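Local coordinates for protein ferredoxin-NADP reductase (Neisseria gonorrhoeae MIA_2011_03-10, PDB 5TR9) that binds FAD and probably shuttles electrons between NADP(H) and ferredoxin or flavodoxin, as in other ferredoxin-NADP reductases, at residues A[25-28]-A[32-35]; A[41-46]-A[75-80]; A[64-69]-A[91-96]; A[134-139]-A[163-168]. All coordinates share one frame; numbering follows the deposited sequence.

Interaction 1. Residues A[25-28]-A[32-35]; sequences VKHH and LITF
Two imidazoles on strand 25-27 and the corner after it meet the partner strand in quite different ways. The ring of His27 is met on one face by the CG2 methyl of Ile33, 3.6 Å from the ring centroid and only 11° off its normal, a well-centred CH-pi contact. The ring of His28 works through its edge instead: Leu32 O and the amide of Thr34 lie in its plane, and NE2 reaches Thr34 OG1 at 2.7 Å. That bond is close to straight (175°), and either atom could be the donor. With chi1 at 54°, Thr34 presents OG1 to His28 NE2 on the Lys26 side of the sheet and keeps CG2 beside the same nitrogen, at 3.4 Å.

The backbone beneath is a beta hairpin of strands 17-27 and 32-38 in the antiparallel sheet of the FAD-binding domain. Lys26 and Thr34 form its hydrogen-bonded pair, Lys26 N giving to Thr34 O at 2.8 Å and Thr34 N returning to Lys26 O at 3.0 Å. Val25 with Phe35 and His27 with Ile33 are the non-hydrogen-bonded pairs flanking it. Where the chain turns its corner, His28 N still bonds to Leu32 O at 2.9 Å.

On the face shared with His27, Val25 CG1 packs against Ile33 CD1 at 4.1 Å, and its CG2 lies beside Phe35 CB. The Phe35 ring leads away from Val25 and meets the ring of Phe93. On the other face Lys26 lies side by side with Thr34, its CB 3.8 Å from Thr34 OG1, before the chain carries NZ away.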
# COMPACT_ATOMS: atom_id res chain seq x y z
N VAL A 25 -8.99 -11.22 -13.42
CA VAL A 25 -7.64 -10.65 -13.44
C VAL A 25 -7.65 -9.51 -14.44
O VAL A 25 -8.09 -9.68 -15.59
CB VAL A 25 -6.57 -11.69 -13.85
CG1 VAL A 25 -5.17 -11.05 -13.78
CG2 VAL A 25 -6.65 -12.94 -12.95
N LYS A 26 -7.12 -8.36 -14.04
CA LYS A 26 -7.10 -7.16 -14.87
C LYS A 26 -5.65 -6.75 -15.07
O LYS A 26 -4.94 -6.50 -14.09
CB LYS A 26 -7.90 -6.04 -14.19
CG LYS A 26 -7.95 -4.72 -14.94
CD LYS A 26 -8.89 -3.75 -14.20
CE LYS A 26 -8.98 -2.40 -14.87
NZ LYS A 26 -9.54 -2.51 -16.23
N HIS A 27 -5.21 -6.69 -16.32
CA HIS A 27 -3.90 -6.14 -16.64
C HIS A 27 -4.00 -4.63 -16.80
O HIS A 27 -4.75 -4.13 -17.66
CB HIS A 27 -3.32 -6.76 -17.91
CG HIS A 27 -2.60 -8.04 -17.66
ND1 HIS A 27 -3.25 -9.25 -17.53
CD2 HIS A 27 -1.28 -8.31 -17.51
CE1 HIS A 27 -2.37 -10.21 -17.32
NE2 HIS A 27 -1.16 -9.67 -17.31
N HIS A 28 -3.27 -3.89 -15.97
CA HIS A 28 -3.14 -2.45 -16.13
C HIS A 28 -1.98 -2.11 -17.06
O HIS A 28 -2.06 -1.14 -17.83
CB HIS A 28 -2.96 -1.79 -14.77
CG HIS A 28 -4.09 -2.08 -13.83
ND1 HIS A 28 -5.08 -1.16 -13.56
CD2 HIS A 28 -4.40 -3.19 -13.12
CE1 HIS A 28 -5.94 -1.69 -12.70
NE2 HIS A 28 -5.55 -2.92 -12.43
N LEU A 32 1.62 -5.39 -14.46
CA LEU A 32 0.93 -4.93 -13.27
C LEU A 32 -0.52 -5.39 -13.34
O LEU A 32 -1.25 -4.98 -14.25
CB LEU A 32 1.01 -3.40 -13.12
CG LEU A 32 2.44 -2.86 -12.97
CD1 LEU A 32 2.43 -1.33 -12.93
CD2 LEU A 32 3.12 -3.42 -11.73
N ILE A 33 -0.93 -6.23 -12.39
CA ILE A 33 -2.30 -6.75 -12.39
C ILE A 33 -2.99 -6.38 -11.08
O ILE A 33 -2.36 -6.28 -10.02
CB ILE A 33 -2.36 -8.28 -12.60
CG1 ILE A 33 -1.64 -9.01 -11.47
CG2 ILE A 33 -1.75 -8.65 -13.95
CD1 ILE A 33 -1.87 -10.53 -11.46
N THR A 34 -4.30 -6.21 -11.16
CA THR A 34 -5.15 -6.39 -9.99
C THR A 34 -6.02 -7.61 -10.24
O THR A 34 -6.27 -8.00 -11.39
CB THR A 34 -6.02 -5.16 -9.68
OG1 THR A 34 -6.78 -4.76 -10.82
CG2 THR A 34 -5.13 -3.99 -9.23
N PHE A 35 -6.42 -8.27 -9.16
CA PHE A 35 -7.30 -9.42 -9.29
C PHE A 35 -8.15 -9.54 -8.04
O PHE A 35 -7.78 -9.05 -6.97
CB PHE A 35 -6.51 -10.73 -9.56
CG PHE A 35 -5.55 -11.13 -8.46
CD1 PHE A 35 -4.25 -10.63 -8.43
CD2 PHE A 35 -5.93 -12.08 -7.51
CE1 PHE A 35 -3.35 -11.02 -7.44
CE2 PHE A 35 -5.03 -12.49 -6.51
CZ PHE A 35 -3.73 -11.96 -6.48

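Interaction 2. Residues A[41-46]-A[75-80]; sequences ESYRFK and DTLEYF. With FAD (flavin-adenine dinucleotide), chain C.
Apolar contact carries this meeting of the loop at 41-46 with the segment 75-80 of strand 76-82, and Leu77 supplies both points of touch from the strand. Its CD1 methyl reaches Tyr43 CD2 at 3.8 Å, the two side chains crossing at about a right angle. The CD2 methyl goes to Phe45, 3.8 Å from CE1, and the two side chains there slide past each other in opposite directions. The same CD2 lies 4.0 Å from Tyr43 CE2, so one branch of the leucine bridges both aromatic rings. Tyr43 turns CG anti to its backbone N (chi1 -170°), whereas Phe45 holds CG between N and the carbonyl carbon (chi1 70°); from these different settings the rings converge on one isobutyl group. Leu104 of strand 101-105 packs against Tyr43 and Leu77, and Ala108 against both aromatic residues.

Polar contacts lie around this apolar meeting. The hydroxyl of Tyr43 is hydrogen-bonded to Ser51 OG, which Tyr79 OH also engages. At the far end of the strand segment, Phe80 O accepts the flavin N3-H at 2.8 Å with an angle of 156°.

The chemistry is therefore divided: dispersion between buried hydrocarbon surfaces contributes to holding the loop to strand 76-82 of the flavin-domain barrel, the buried phenol oxygen is satisfied by Ser51, consistent with its place in the interior, and the strand keeps a backbone carbonyl for recognising the pyrimidine edge of the flavin.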
# COMPACT_ATOMS: atom_id res chain seq x y z
N GLU A 41 -17.28 -15.69 4.35
CA GLU A 41 -18.02 -14.91 5.33
C GLU A 41 -17.20 -14.66 6.59
O GLU A 41 -17.32 -13.60 7.21
CB GLU A 41 -19.30 -15.68 5.67
CG GLU A 41 -20.42 -14.86 6.26
CD GLU A 41 -21.67 -15.71 6.48
OE1 GLU A 41 -21.75 -16.41 7.51
OE2 GLU A 41 -22.57 -15.69 5.61
N SER A 42 -16.34 -15.60 6.96
CA SER A 42 -15.58 -15.52 8.20
C SER A 42 -14.29 -14.72 8.08
O SER A 42 -13.61 -14.53 9.09
CB SER A 42 -15.24 -16.93 8.69
OG SER A 42 -14.39 -17.59 7.77
N TYR A 43 -13.91 -14.25 6.89
CA TYR A 43 -12.59 -13.62 6.73
C TYR A 43 -12.67 -12.15 7.14
O TYR A 43 -13.29 -11.34 6.44
CB TYR A 43 -12.09 -13.74 5.30
CG TYR A 43 -10.64 -13.32 5.16
CD1 TYR A 43 -9.61 -14.19 5.49
CD2 TYR A 43 -10.30 -12.06 4.69
CE1 TYR A 43 -8.28 -13.82 5.37
CE2 TYR A 43 -8.96 -11.66 4.56
CZ TYR A 43 -7.95 -12.56 4.89
OH TYR A 43 -6.63 -12.19 4.77
N ARG A 44 -11.99 -11.81 8.23
CA ARG A 44 -11.95 -10.45 8.76
C ARG A 44 -10.55 -9.88 8.60
O ARG A 44 -9.55 -10.60 8.76
CB ARG A 44 -12.33 -10.43 10.23
CG ARG A 44 -13.61 -11.17 10.56
CD ARG A 44 -14.82 -10.40 10.08
NE ARG A 44 -14.78 -9.02 10.56
CZ ARG A 44 -15.09 -8.65 11.80
NH1 ARG A 44 -15.48 -9.56 12.69
NH2 ARG A 44 -15.02 -7.37 12.15
N PHE A 45 -10.46 -8.58 8.31
CA PHE A 45 -9.16 -7.93 8.33
C PHE A 45 -9.36 -6.47 8.69
O PHE A 45 -10.48 -5.95 8.65
CB PHE A 45 -8.41 -8.08 7.00
CG PHE A 45 -9.01 -7.30 5.86
CD1 PHE A 45 -10.09 -7.82 5.13
CD2 PHE A 45 -8.48 -6.06 5.50
CE1 PHE A 45 -10.62 -7.09 4.07
CE2 PHE A 45 -9.01 -5.33 4.45
CZ PHE A 45 -10.10 -5.85 3.73
N LYS A 46 -8.28 -5.83 9.11
CA LYS A 46 -8.27 -4.40 9.32
C LYS A 46 -7.56 -3.74 8.15
O LYS A 46 -6.52 -4.23 7.68
CB LYS A 46 -7.56 -4.03 10.63
CG LYS A 46 -8.23 -4.56 11.87
CD LYS A 46 -7.41 -4.18 13.11
CE LYS A 46 -7.92 -4.85 14.36
NZ LYS A 46 -9.25 -4.33 14.77
N ASP A 75 -17.38 -7.23 -0.78
CA ASP A 75 -17.87 -8.60 -0.81
C ASP A 75 -16.93 -9.55 -1.55
O ASP A 75 -17.31 -10.69 -1.84
CB ASP A 75 -19.25 -8.65 -1.46
CG ASP A 75 -20.30 -7.98 -0.62
OD1 ASP A 75 -20.01 -7.68 0.56
OD2 ASP A 75 -21.41 -7.76 -1.14
N THR A 76 -15.73 -9.08 -1.88
CA THR A 76 -14.66 -9.84 -2.50
C THR A 76 -13.37 -9.31 -1.90
O THR A 76 -13.37 -8.31 -1.19
CB THR A 76 -14.64 -9.66 -4.02
OG1 THR A 76 -14.62 -8.25 -4.33
CG2 THR A 76 -15.88 -10.30 -4.65
N LEU A 77 -12.26 -9.99 -2.20
CA LEU A 77 -10.93 -9.53 -1.83
C LEU A 77 -10.16 -9.19 -3.09
O LEU A 77 -10.10 -10.01 -4.01
CB LEU A 77 -10.17 -10.59 -1.03
CG LEU A 77 -10.74 -10.87 0.36
CD1 LEU A 77 -10.28 -12.25 0.85
CD2 LEU A 77 -10.30 -9.76 1.33
N GLU A 78 -9.56 -8.00 -3.14
CA GLU A 78 -8.78 -7.59 -4.29
C GLU A 78 -7.33 -7.36 -3.89
O GLU A 78 -7.04 -6.93 -2.77
CB GLU A 78 -9.37 -6.32 -4.92
CG GLU A 78 -8.77 -5.97 -6.26
CD GLU A 78 -9.49 -4.83 -6.96
OE1 GLU A 78 -10.75 -4.79 -6.96
OE2 GLU A 78 -8.78 -3.98 -7.53
N TYR A 79 -6.42 -7.65 -4.83
CA TYR A 79 -4.98 -7.54 -4.61
C TYR A 79 -4.34 -6.88 -5.83
O TYR A 79 -4.91 -6.89 -6.93
CB TYR A 79 -4.35 -8.92 -4.35
CG TYR A 79 -4.98 -9.62 -3.17
CD1 TYR A 79 -4.56 -9.35 -1.87
CD2 TYR A 79 -6.06 -10.50 -3.35
CE1 TYR A 79 -5.17 -9.97 -0.78
CE2 TYR A 79 -6.67 -11.13 -2.27
CZ TYR A 79 -6.22 -10.86 -0.99
OH TYR A 79 -6.84 -11.49 0.07
N PHE A 80 -3.17 -6.28 -5.60
CA PHE A 80 -2.36 -5.63 -6.63
C PHE A 80 -1.00 -6.31 -6.63
O PHE A 80 -0.28 -6.26 -5.63
CB PHE A 80 -2.22 -4.12 -6.32
CG PHE A 80 -1.18 -3.40 -7.15
CD1 PHE A 80 -0.95 -3.73 -8.47
CD2 PHE A 80 -0.47 -2.33 -6.60
CE1 PHE A 80 0.01 -3.04 -9.23
CE2 PHE A 80 0.46 -1.62 -7.35
CZ PHE A 80 0.71 -1.98 -8.66
PA FAD C . 9.73 -13.97 -5.12
O1A FAD C . 10.52 -15.23 -5.13
O2A FAD C . 8.81 -13.76 -3.92
O5B FAD C . 10.64 -12.70 -5.17
C5B FAD C . 11.72 -12.60 -6.12
C4B FAD C . 12.29 -11.20 -5.99
O4B FAD C . 11.37 -10.27 -6.57
C3B FAD C . 12.47 -10.71 -4.56
O3B FAD C . 13.71 -11.14 -4.00
C2B FAD C . 12.43 -9.19 -4.73
O2B FAD C . 13.69 -8.68 -5.14
C1B FAD C . 11.45 -9.03 -5.88
N9A FAD C . 10.10 -8.64 -5.50
C8A FAD C . 9.15 -9.42 -4.90
N7A FAD C . 8.00 -8.81 -4.73
C5A FAD C . 8.20 -7.56 -5.27
C6A FAD C . 7.37 -6.43 -5.41
N6A FAD C . 6.10 -6.40 -4.97
N1A FAD C . 7.89 -5.33 -5.99
C2A FAD C . 9.15 -5.37 -6.43
N3A FAD C . 10.03 -6.37 -6.36
C4A FAD C . 9.49 -7.44 -5.77
N1 FAD C . 3.86 -8.17 -3.72
C2 FAD C . 2.94 -7.54 -4.50
O2 FAD C . 3.03 -7.56 -5.74
N3 FAD C . 1.89 -6.84 -3.90
C4 FAD C . 1.69 -6.71 -2.54
O4 FAD C . 0.72 -6.08 -2.11
C4X FAD C . 2.66 -7.39 -1.72
N5 FAD C . 2.55 -7.30 -0.41
C5X FAD C . 3.49 -7.96 0.36
C6 FAD C . 3.38 -7.88 1.76
C7 FAD C . 4.30 -8.51 2.58
C7M FAD C . 4.15 -8.42 4.08
C8 FAD C . 5.35 -9.26 2.01
C8M FAD C . 6.35 -9.97 2.88
C9 FAD C . 5.46 -9.34 0.62
C9A FAD C . 4.54 -8.70 -0.20
N10 FAD C . 4.65 -8.72 -1.62
C10 FAD C . 3.71 -8.10 -2.40
C1' FAD C . 5.62 -9.58 -2.29
C2' FAD C . 4.96 -10.92 -2.65
O2' FAD C . 4.70 -11.71 -1.49
C3' FAD C . 5.81 -11.72 -3.63
O3' FAD C . 7.15 -11.78 -3.16
C4' FAD C . 5.69 -11.25 -5.08
O4' FAD C . 4.36 -11.51 -5.55
C5' FAD C . 6.68 -11.94 -6.01
O5' FAD C . 6.54 -13.37 -5.87
P FAD C . 7.41 -14.35 -6.75
O1P FAD C . 7.10 -14.14 -8.23
O2P FAD C . 7.24 -15.72 -6.19
O3P FAD C . 8.90 -13.83 -6.46

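Interaction 3. Residues A[64-69]-A[91-96]; sequences RAYSVV and ALFAKM. With FAD (flavin-adenine dinucleotide), chain C.
The FAD site is lined here by strand 64-67, and Tyr66 stands between the cofactor and Phe93 of helix 88-95. Phe93 approaches from the opposite direction, bringing CE2 to 3.2 Å from Tyr66 OH. The rings meet obliquely, with centroids 5.2 Å apart and planes at 52°. Tyr66 keeps CG anti to its carbonyl carbon (chi1 -61°), which brings the CD1 side of the ring, steeply inclined to the isoalloxazine, to 3.7 Å from flavin N3. Its phenol reaches the ribityl chain, with OH and FAD O4' 2.7 Å apart and hydrogen-bonded, either being a possible donor. Ribityl O2' sits over one face of the ring, offset toward the rim, and donates to Ala65 O at 2.7 Å.

The neighbouring residues hold the two ends of this part of the cofactor. Arg64 bends at chi2 and presents its guanidinium edge to the phosphate, with PA in its plane; NE gives to FAD O2A at 2.9 Å and NH2 to O1A at 3.2 Å. That forked grip would partly offset the charge of the diphosphate. Ser67 N donates to flavin O4 at 3.2 Å, and the methyl of Ala65 packs on the dimethylbenzene ring near C7.

The run Arg64-Ala65-Tyr66-Ser67 fits the RxYS motif by which the ferredoxin-NADP reductase family holds FAD on the barrel of its flavin domain.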
# COMPACT_ATOMS: atom_id res chain seq x y z
N ARG A 64 2.56 -16.72 -0.65
CA ARG A 64 3.12 -15.37 -0.65
C ARG A 64 2.14 -14.40 -0.01
O ARG A 64 0.92 -14.60 -0.03
CB ARG A 64 3.44 -14.87 -2.08
CG ARG A 64 4.58 -15.62 -2.79
CD ARG A 64 5.93 -15.34 -2.13
NE ARG A 64 7.06 -15.82 -2.93
CZ ARG A 64 7.53 -17.06 -2.91
NH1 ARG A 64 6.95 -18.00 -2.15
NH2 ARG A 64 8.59 -17.39 -3.66
N ALA A 65 2.68 -13.30 0.54
CA ALA A 65 1.86 -12.27 1.18
C ALA A 65 1.48 -11.15 0.21
O ALA A 65 2.29 -10.75 -0.64
CB ALA A 65 2.60 -11.68 2.38
N TYR A 66 0.25 -10.64 0.36
CA TYR A 66 -0.25 -9.53 -0.46
C TYR A 66 -1.13 -8.63 0.40
O TYR A 66 -2.01 -9.13 1.10
CB TYR A 66 -1.07 -10.02 -1.67
CG TYR A 66 -0.18 -10.86 -2.54
CD1 TYR A 66 0.64 -10.27 -3.49
CD2 TYR A 66 -0.12 -12.24 -2.36
CE1 TYR A 66 1.51 -11.04 -4.24
CE2 TYR A 66 0.74 -13.00 -3.10
CZ TYR A 66 1.54 -12.41 -4.04
OH TYR A 66 2.41 -13.19 -4.75
N SER A 67 -0.90 -7.32 0.34
CA SER A 67 -1.78 -6.40 1.06
C SER A 67 -3.16 -6.35 0.42
O SER A 67 -3.29 -6.26 -0.80
CB SER A 67 -1.20 -4.99 1.07
OG SER A 67 0.10 -4.98 1.63
N VAL A 68 -4.21 -6.37 1.24
CA VAL A 68 -5.56 -6.25 0.68
C VAL A 68 -5.75 -4.84 0.14
O VAL A 68 -5.54 -3.86 0.87
CB VAL A 68 -6.63 -6.60 1.72
CG1 VAL A 68 -8.01 -6.56 1.05
CG2 VAL A 68 -6.37 -7.97 2.32
N VAL A 69 -6.16 -4.72 -1.13
CA VAL A 69 -6.42 -3.40 -1.68
C VAL A 69 -7.90 -3.03 -1.62
O VAL A 69 -8.22 -1.84 -1.64
CB VAL A 69 -5.89 -3.25 -3.13
CG1 VAL A 69 -4.46 -3.77 -3.23
CG2 VAL A 69 -6.77 -3.94 -4.12
N ALA A 91 4.81 -16.38 -12.06
CA ALA A 91 4.50 -17.26 -13.18
C ALA A 91 3.11 -17.86 -13.04
O ALA A 91 2.40 -18.05 -14.03
CB ALA A 91 5.54 -18.37 -13.28
N LEU A 92 2.71 -18.18 -11.81
CA LEU A 92 1.36 -18.70 -11.61
C LEU A 92 0.32 -17.60 -11.81
O LEU A 92 -0.73 -17.85 -12.41
CB LEU A 92 1.23 -19.31 -10.22
CG LEU A 92 2.19 -20.47 -9.97
CD1 LEU A 92 2.13 -20.88 -8.50
CD2 LEU A 92 1.89 -21.66 -10.88
N PHE A 93 0.59 -16.40 -11.30
CA PHE A 93 -0.35 -15.30 -11.51
C PHE A 93 -0.54 -15.02 -12.99
O PHE A 93 -1.64 -14.68 -13.44
CB PHE A 93 0.15 -14.02 -10.81
CG PHE A 93 -0.06 -13.99 -9.32
CD1 PHE A 93 -0.84 -14.92 -8.66
CD2 PHE A 93 0.51 -12.96 -8.58
CE1 PHE A 93 -1.04 -14.83 -7.29
CE2 PHE A 93 0.33 -12.87 -7.21
CZ PHE A 93 -0.45 -13.80 -6.56
N ALA A 94 0.53 -15.17 -13.79
CA ALA A 94 0.45 -14.85 -15.21
C ALA A 94 -0.44 -15.82 -15.97
O ALA A 94 -0.94 -15.47 -17.05
CB ALA A 94 1.86 -14.85 -15.81
N LYS A 95 -0.65 -17.03 -15.44
CA LYS A 95 -1.44 -18.06 -16.09
C LYS A 95 -2.83 -18.24 -15.50
O LYS A 95 -3.66 -18.91 -16.12
CB LYS A 95 -0.71 -19.41 -16.02
N MET A 96 -3.11 -17.66 -14.33
CA MET A 96 -4.37 -17.96 -13.66
C MET A 96 -5.53 -17.23 -14.33
O MET A 96 -5.37 -16.20 -14.99
CB MET A 96 -4.30 -17.57 -12.18
CG MET A 96 -4.33 -16.09 -11.91
SD MET A 96 -3.99 -15.76 -10.17
CE MET A 96 -4.02 -13.97 -10.16
PA FAD C . 9.73 -13.97 -5.12
O1A FAD C . 10.52 -15.23 -5.13
O2A FAD C . 8.81 -13.76 -3.92
O5B FAD C . 10.64 -12.70 -5.17
C5B FAD C . 11.72 -12.60 -6.12
C4B FAD C . 12.29 -11.20 -5.99
O4B FAD C . 11.37 -10.27 -6.57
C3B FAD C . 12.47 -10.71 -4.56
O3B FAD C . 13.71 -11.14 -4.00
C2B FAD C . 12.43 -9.19 -4.73
O2B FAD C . 13.69 -8.68 -5.14
C1B FAD C . 11.45 -9.03 -5.88
N9A FAD C . 10.10 -8.64 -5.50
C8A FAD C . 9.15 -9.42 -4.90
N7A FAD C . 8.00 -8.81 -4.73
C5A FAD C . 8.20 -7.56 -5.27
C6A FAD C . 7.37 -6.43 -5.41
N6A FAD C . 6.10 -6.40 -4.97
N1A FAD C . 7.89 -5.33 -5.99
C2A FAD C . 9.15 -5.37 -6.43
N3A FAD C . 10.03 -6.37 -6.36
C4A FAD C . 9.49 -7.44 -5.77
N1 FAD C . 3.86 -8.17 -3.72
C2 FAD C . 2.94 -7.54 -4.50
O2 FAD C . 3.03 -7.56 -5.74
N3 FAD C . 1.89 -6.84 -3.90
C4 FAD C . 1.69 -6.71 -2.54
O4 FAD C . 0.72 -6.08 -2.11
C4X FAD C . 2.66 -7.39 -1.72
N5 FAD C . 2.55 -7.30 -0.41
C5X FAD C . 3.49 -7.96 0.36
C6 FAD C . 3.38 -7.88 1.76
C7 FAD C . 4.30 -8.51 2.58
C7M FAD C . 4.15 -8.42 4.08
C8 FAD C . 5.35 -9.26 2.01
C8M FAD C . 6.35 -9.97 2.88
C9 FAD C . 5.46 -9.34 0.62
C9A FAD C . 4.54 -8.70 -0.20
N10 FAD C . 4.65 -8.72 -1.62
C10 FAD C . 3.71 -8.10 -2.40
C1' FAD C . 5.62 -9.58 -2.29
C2' FAD C . 4.96 -10.92 -2.65
O2' FAD C . 4.70 -11.71 -1.49
C3' FAD C . 5.81 -11.72 -3.63
O3' FAD C . 7.15 -11.78 -3.16
C4' FAD C . 5.69 -11.25 -5.08
O4' FAD C . 4.36 -11.51 -5.55
C5' FAD C . 6.68 -11.94 -6.01
O5' FAD C . 6.54 -13.37 -5.87
P FAD C . 7.41 -14.35 -6.75
O1P FAD C . 7.10 -14.14 -8.23
O2P FAD C . 7.24 -15.72 -6.19
O3P FAD C . 8.90 -13.83 -6.46

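Interaction 4. Residues A[134-139]-A[163-168]; sequences PFLSIL and LIFNDR
Leu136 and Phe165 make the closest approach between helix 134-139 and the turn leading into helix 166-173. The CD1 methyl of Leu136 sits over the centre of the Phe165 ring, 3.6 Å from the centroid and 12° off the normal, in a CH-pi contact. CG of Leu136 lies anti to the carbonyl carbon (chi1 -62°), and chi2 of 177° sets CD1 anti to CA, which extends that methyl from the helix toward the ring. Ile164 CG1 covers the opposite ring face, offset toward the rim, so the phenyl is sandwiched between aliphatic groups. The other Leu136 methyl, CD2, lies more loosely over a face of the Arg168 guanidinium, 4.3 Å from NH1.

In the next shell, a type I turn from Leu163 to Asn166, with Asn166 N bonded to Leu163 O at 3.2 Å, sets Phe165 at the N-cap position of its helix. Arg168 follows just inside that helix, and its extended side chain carries NH2 to a salt bridge with Glu140, next after the helix segment that bears Leu136. Phe80 of the flavin domain meets Phe165 edge-to-face.

Both segments belong to the NAD-binding domain. Leu136 and Phe165 bring helix 133-139 together with the start of helix 166-173; behind the first, Phe135 and Ile138 pack on strand 227-233, and Phe135 and Leu139 on strand 150-157, while behind the second Leu163 and Asn166 lie against strand 185-191.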
# COMPACT_ATOMS: atom_id res chain seq x y z
N PRO A 134 -1.74 -1.42 0.70
CA PRO A 134 -2.47 -1.26 1.97
C PRO A 134 -3.10 0.11 2.12
O PRO A 134 -4.14 0.25 2.78
CB PRO A 134 -1.39 -1.50 3.03
CG PRO A 134 -0.09 -1.15 2.33
CD PRO A 134 -0.29 -1.61 0.91
N PHE A 135 -2.49 1.12 1.53
CA PHE A 135 -3.03 2.47 1.66
C PHE A 135 -4.30 2.64 0.85
O PHE A 135 -5.16 3.45 1.22
CB PHE A 135 -1.94 3.48 1.28
CG PHE A 135 -0.72 3.41 2.17
CD1 PHE A 135 -0.86 3.32 3.56
CD2 PHE A 135 0.55 3.41 1.63
CE1 PHE A 135 0.25 3.23 4.39
CE2 PHE A 135 1.68 3.33 2.47
CZ PHE A 135 1.51 3.24 3.85
N LEU A 136 -4.48 1.86 -0.23
CA LEU A 136 -5.76 1.90 -0.95
C LEU A 136 -6.89 1.41 -0.05
O LEU A 136 -7.98 2.01 -0.02
CB LEU A 136 -5.68 1.07 -2.23
CG LEU A 136 -4.66 1.57 -3.26
CD1 LEU A 136 -4.60 0.63 -4.46
CD2 LEU A 136 -4.99 2.98 -3.70
N SER A 137 -6.66 0.33 0.70
CA SER A 137 -7.70 -0.16 1.61
C SER A 137 -7.97 0.86 2.71
O SER A 137 -9.13 1.10 3.07
CB SER A 137 -7.27 -1.50 2.22
OG SER A 137 -8.32 -2.06 2.99
N ILE A 138 -6.92 1.48 3.25
CA ILE A 138 -7.09 2.50 4.28
C ILE A 138 -7.91 3.67 3.74
O ILE A 138 -8.82 4.17 4.42
CB ILE A 138 -5.72 2.95 4.81
CG1 ILE A 138 -5.15 1.83 5.69
CG2 ILE A 138 -5.83 4.26 5.62
CD1 ILE A 138 -3.64 1.91 5.95
N LEU A 139 -7.64 4.10 2.50
CA LEU A 139 -8.42 5.20 1.92
C LEU A 139 -9.88 4.86 1.70
O LEU A 139 -10.71 5.76 1.55
CB LEU A 139 -7.80 5.64 0.59
CG LEU A 139 -6.46 6.33 0.76
CD1 LEU A 139 -5.84 6.60 -0.60
CD2 LEU A 139 -6.65 7.64 1.52
N LEU A 163 1.94 4.28 -12.60
CA LEU A 163 1.00 5.01 -11.74
C LEU A 163 -0.42 4.58 -12.11
O LEU A 163 -1.22 5.33 -12.66
CB LEU A 163 1.18 6.51 -11.90
CG LEU A 163 2.52 7.13 -11.48
CD1 LEU A 163 2.65 8.56 -12.00
CD2 LEU A 163 2.70 7.07 -9.97
N ILE A 164 -0.73 3.31 -11.81
CA ILE A 164 -1.97 2.73 -12.35
C ILE A 164 -3.21 3.16 -11.58
O ILE A 164 -4.32 2.88 -12.03
CB ILE A 164 -1.88 1.20 -12.42
CG1 ILE A 164 -1.70 0.58 -11.04
CG2 ILE A 164 -0.74 0.75 -13.38
CD1 ILE A 164 -2.03 -0.91 -11.01
N PHE A 165 -3.05 3.85 -10.45
CA PHE A 165 -4.17 4.40 -9.70
C PHE A 165 -4.25 5.92 -9.83
O PHE A 165 -5.04 6.55 -9.14
CB PHE A 165 -4.07 3.99 -8.23
CG PHE A 165 -3.94 2.50 -8.05
CD1 PHE A 165 -5.04 1.67 -8.19
CD2 PHE A 165 -2.70 1.93 -7.78
CE1 PHE A 165 -4.93 0.29 -8.06
CE2 PHE A 165 -2.58 0.54 -7.65
CZ PHE A 165 -3.69 -0.27 -7.79
N ASN A 166 -3.45 6.50 -10.73
CA ASN A 166 -3.28 7.95 -10.79
C ASN A 166 -4.59 8.65 -11.12
O ASN A 166 -4.96 9.63 -10.46
CB ASN A 166 -2.22 8.30 -11.84
CG ASN A 166 -2.11 9.79 -12.06
OD1 ASN A 166 -1.46 10.49 -11.30
ND2 ASN A 166 -2.74 10.28 -13.12
N ASP A 167 -5.30 8.19 -12.16
CA ASP A 167 -6.55 8.85 -12.53
C ASP A 167 -7.55 8.82 -11.39
O ASP A 167 -8.22 9.82 -11.10
CB ASP A 167 -7.15 8.19 -13.78
CG ASP A 167 -6.33 8.46 -15.03
OD1 ASP A 167 -5.34 9.21 -14.95
OD2 ASP A 167 -6.69 7.91 -16.09
N ARG A 168 -7.65 7.68 -10.70
CA ARG A 168 -8.59 7.55 -9.60
C ARG A 168 -8.21 8.46 -8.44
O ARG A 168 -9.07 9.16 -7.87
CB ARG A 168 -8.64 6.09 -9.14
CG ARG A 168 -9.06 5.88 -7.69
CD ARG A 168 -8.86 4.43 -7.28
NE ARG A 168 -9.22 4.20 -5.88
CZ ARG A 168 -9.08 3.04 -5.25
NH1 ARG A 168 -8.59 1.99 -5.89
NH2 ARG A 168 -9.44 2.93 -3.98

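Overall arrangement
Interactions 1, 2 and 3 belong to the flavin domain, interaction 4 to the NAD-binding domain. Strands 32-38 and 76-82 are neighbours, so interaction 1 runs into interaction 2 through Phe35 O and Tyr79 N, 2.9 Å apart. Interaction 3 lies closer to interaction 1, centres about 10 Å apart, with Phe93 and Met96 on Phe35. Interactions 2 and 3 both reach FAD, and are joined by Glu78 O and Val69 N at 2.9 Å; the side chains of Leu32 and Leu136 stay about 7 and 9 Å from the cofactor. Interaction 4 meets all three across the domain interface: Ile164 on His28, Ile164 CD1 3.4 Å from Phe80 CE1, Ser137 CB 3.2 Å from Val68 O.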